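GENE 22 product (Bacillus phage spp1, PDB 2XC8) is of unknown function but resembles in fold a domain of the receptor-binding protein of lactococcal phage p2. Local coordinates at residues W11-E16 and L60-N65. Residues are numbered along the deposited sequence; the frame is centred on the assembly and turned at random.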
loop_
_atom_site.group_PDB
_atom_site.type_symbol
_atom_site.label_atom_id
_atom_site.label_comp_id
_atom_site.label_asym_id
_atom_site.label_seq_id
_atom_site.Cartn_x
_atom_site.Cartn_y
_atom_site.Cartn_z
ATOM N N TRP B 11 15.238 1.955 -11.033
ATOM C CA TRP B 11 13.980 2.475 -11.552
ATOM C C TRP B 11 12.893 2.349 -10.492
ATOM O O TRP B 11 12.544 1.240 -10.081
ATOM C CB TRP B 11 13.562 1.724 -12.816
ATOM C CG TRP B 11 14.406 2.017 -14.017
ATOM C CD1 TRP B 11 15.542 1.363 -14.397
ATOM C CD2 TRP B 11 14.174 3.030 -15.003
ATOM N NE1 TRP B 11 16.037 1.909 -15.558
ATOM C CE2 TRP B 11 15.217 2.934 -15.952
ATOM C CE3 TRP B 11 13.190 4.011 -15.177
ATOM C CZ2 TRP B 11 15.302 3.780 -17.061
ATOM C CZ3 TRP B 11 13.277 4.855 -16.277
ATOM C CH2 TRP B 11 14.328 4.733 -17.205
ATOM N N TYR B 12 12.371 3.488 -10.047
ATOM C CA TYR B 12 11.305 3.498 -9.047
ATOM C C TYR B 12 10.181 4.476 -9.378
ATOM O O TYR B 12 10.394 5.487 -10.054
ATOM C CB TYR B 12 11.863 3.736 -7.635
ATOM C CG TYR B 12 12.540 5.073 -7.407
ATOM C CD1 TYR B 12 11.841 6.142 -6.846
ATOM C CD2 TYR B 12 13.886 5.258 -7.720
ATOM C CE1 TYR B 12 12.460 7.369 -6.621
ATOM C CE2 TYR B 12 14.514 6.479 -7.500
ATOM C CZ TYR B 12 13.796 7.529 -6.948
ATOM O OH TYR B 12 14.413 8.740 -6.730
ATOM N N LEU B 13 8.986 4.154 -8.889
ATOM C CA LEU B 13 7.776 4.908 -9.189
ATOM C C LEU B 13 7.161 5.479 -7.912
ATOM O O LEU B 13 6.918 4.747 -6.949
ATOM C CB LEU B 13 6.774 4.002 -9.918
ATOM C CG LEU B 13 5.449 4.572 -10.431
ATOM C CD1 LEU B 13 5.665 5.574 -11.556
ATOM C CD2 LEU B 13 4.532 3.447 -10.889
ATOM N N THR B 14 6.916 6.788 -7.914
ATOM C CA THR B 14 6.368 7.484 -6.746
ATOM C C THR B 14 4.837 7.483 -6.731
ATOM O O THR B 14 4.217 7.987 -5.788
ATOM C CB THR B 14 6.890 8.937 -6.637
ATOM O OG1 THR B 14 6.539 9.666 -7.820
ATOM C CG2 THR B 14 8.406 8.958 -6.455
ATOM N N SER B 15 4.241 6.916 -7.780
ATOM C CA SER B 15 2.794 6.750 -7.869
ATOM C C SER B 15 2.265 5.874 -6.741
ATOM O O SER B 15 2.807 4.803 -6.458
ATOM C CB SER B 15 2.400 6.133 -9.211
ATOM O OG SER B 15 2.692 7.006 -10.290
ATOM N N GLU B 16 1.268 6.344 -6.067
ATOM C CA GLU B 16 0.560 5.585 -5.092
ATOM C C GLU B 16 -0.290 4.534 -5.786
ATOM O O GLU B 16 -1.052 4.852 -6.629
ATOM C CB GLU B 16 -0.342 6.545 -4.375
ATOM C CG GLU B 16 -0.770 6.170 -3.057
ATOM C CD GLU B 16 -1.552 7.283 -2.406
ATOM O OE1 GLU B 16 -2.759 7.223 -2.471
ATOM O OE2 GLU B 16 -0.979 8.214 -1.826
ATOM N N LEU B 60 -0.717 -5.369 -15.239
ATOM C CA LEU B 60 -0.475 -3.966 -15.557
ATOM C C LEU B 60 0.991 -3.731 -15.916
ATOM O O LEU B 60 1.892 -4.112 -15.165
ATOM C CB LEU B 60 -0.900 -3.075 -14.383
ATOM C CG LEU B 60 -0.851 -1.551 -14.539
ATOM C CD1 LEU B 60 -1.876 -1.049 -15.553
ATOM C CD2 LEU B 60 -1.068 -0.880 -13.192
ATOM N N TYR B 61 1.217 -3.108 -17.070
ATOM C CA TYR B 61 2.566 -2.850 -17.569
ATOM C C TYR B 61 2.877 -1.358 -17.632
ATOM O O TYR B 61 2.050 -0.562 -18.080
ATOM C CB TYR B 61 2.760 -3.463 -18.962
ATOM C CG TYR B 61 2.359 -4.918 -19.086
ATOM C CD1 TYR B 61 3.061 -5.918 -18.411
ATOM C CD2 TYR B 61 1.292 -5.297 -19.898
ATOM C CE1 TYR B 61 2.696 -7.257 -18.529
ATOM C CE2 TYR B 61 0.921 -6.633 -20.025
ATOM C CZ TYR B 61 1.628 -7.606 -19.338
ATOM O OH TYR B 61 1.264 -8.927 -19.459
ATOM N N LEU B 62 4.073 -0.992 -17.178
ATOM C CA LEU B 62 4.589 0.359 -17.356
ATOM C C LEU B 62 5.763 0.301 -18.326
ATOM O O LEU B 62 6.806 -0.278 -18.021
ATOM C CB LEU B 62 5.012 0.973 -16.015
ATOM C CG LEU B 62 5.376 2.463 -15.993
ATOM C CD1 LEU B 62 4.144 3.342 -16.181
ATOM C CD2 LEU B 62 6.093 2.825 -14.702
ATOM N N HIS B 63 5.572 0.893 -19.501
ATOM C CA HIS B 63 6.569 0.847 -20.567
ATOM C C HIS B 63 6.871 2.237 -21.117
ATOM O O HIS B 63 6.068 3.161 -20.973
ATOM C CB HIS B 63 6.107 -0.085 -21.691
ATOM C CG HIS B 63 4.696 0.154 -22.126
ATOM N ND1 HIS B 63 4.359 1.100 -23.070
ATOM C CD2 HIS B 63 3.534 -0.420 -21.737
ATOM C CE1 HIS B 63 3.050 1.095 -23.246
ATOM N NE2 HIS B 63 2.526 0.182 -22.449
HETATM N N MSE B 64 8.032 2.370 -21.753
HETATM C CA MSE B 64 8.495 3.652 -22.269
HETATM C C MSE B 64 8.965 3.601 -23.719
HETATM O O MSE B 64 9.629 2.647 -24.131
HETATM C CB MSE B 64 9.649 4.176 -21.407
HETATM C CG MSE B 64 10.141 5.572 -21.779
HETATM SE SE MSE B 64 11.899 5.976 -21.040
HETATM C CE MSE B 64 11.456 5.866 -19.149
ATOM N N ASN B 65 8.609 4.628 -24.487
ATOM C CA ASN B 65 9.094 4.720 -25.857
ATOM C C ASN B 65 10.443 5.398 -25.654
ATOM O O ASN B 65 10.499 6.550 -25.226
ATOM C CB ASN B 65 8.165 5.580 -26.722
ATOM C CG ASN B 65 8.691 5.787 -28.139
ATOM O OD1 ASN B 65 9.816 6.246 -28.345
ATOM N ND2 ASN B 65 7.861 5.466 -29.124
#
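Directly after Met64, the selenomethionine that meets Trp11, Asn65 OD1 accepts hydrogen bonds from the backbone N of both Gln67 and Thr68; the first of these closes an Asx turn in the connection to strand 71-79. The contact itself is apolar and consists of two side-chain pairs. In the outer pair, the terminal methyl of Met64 does the touching: its CE lies 3.5 Å from Trp11 CZ3 and 3.6 Å from Trp11 CH2, so it sits by the far bond of the benzo ring and approaches the indole obliquely. Selenium stands farther off, with Met64 SE 4.7 Å from Trp11 CH2. The bend at the last torsion (chi3 -63°) carries CE back toward the indole, and the two side chains cross at about a right angle.

The second pair meets tip to tip. Leu62 CD2 points at the fork of Leu13, equally far from Leu13 CD1 and Leu13 CD2, at 4.2 Å. Leu13 has CG anti to its own amide nitrogen (chi1 -176°), extending the branched end toward strand 56-64.

The backbones remain well separated: even the nearest CA atoms, those of Leu13 and Leu62, are 9.9 Å apart, and the touching parts of the strands run 124° from each other. Strand 11-13 pairs with 23-33, whereas 56-64 lies between 93-103 and 71-79, consistent with two sheets packed face to face, as in a beta-sandwich. Val41 touches both leucines, while Phe39 and Leu31 each touch both Trp11 and Met64; Phe39 and Val41 belong to strand 37-47, which thus borders both pairs.

With methyl groups and an aromatic ring as its touching parts, the contact probably contributes to sheet-to-sheet packing through dispersion and exclusion of water, and directional polar bonding plays no part between the two segments.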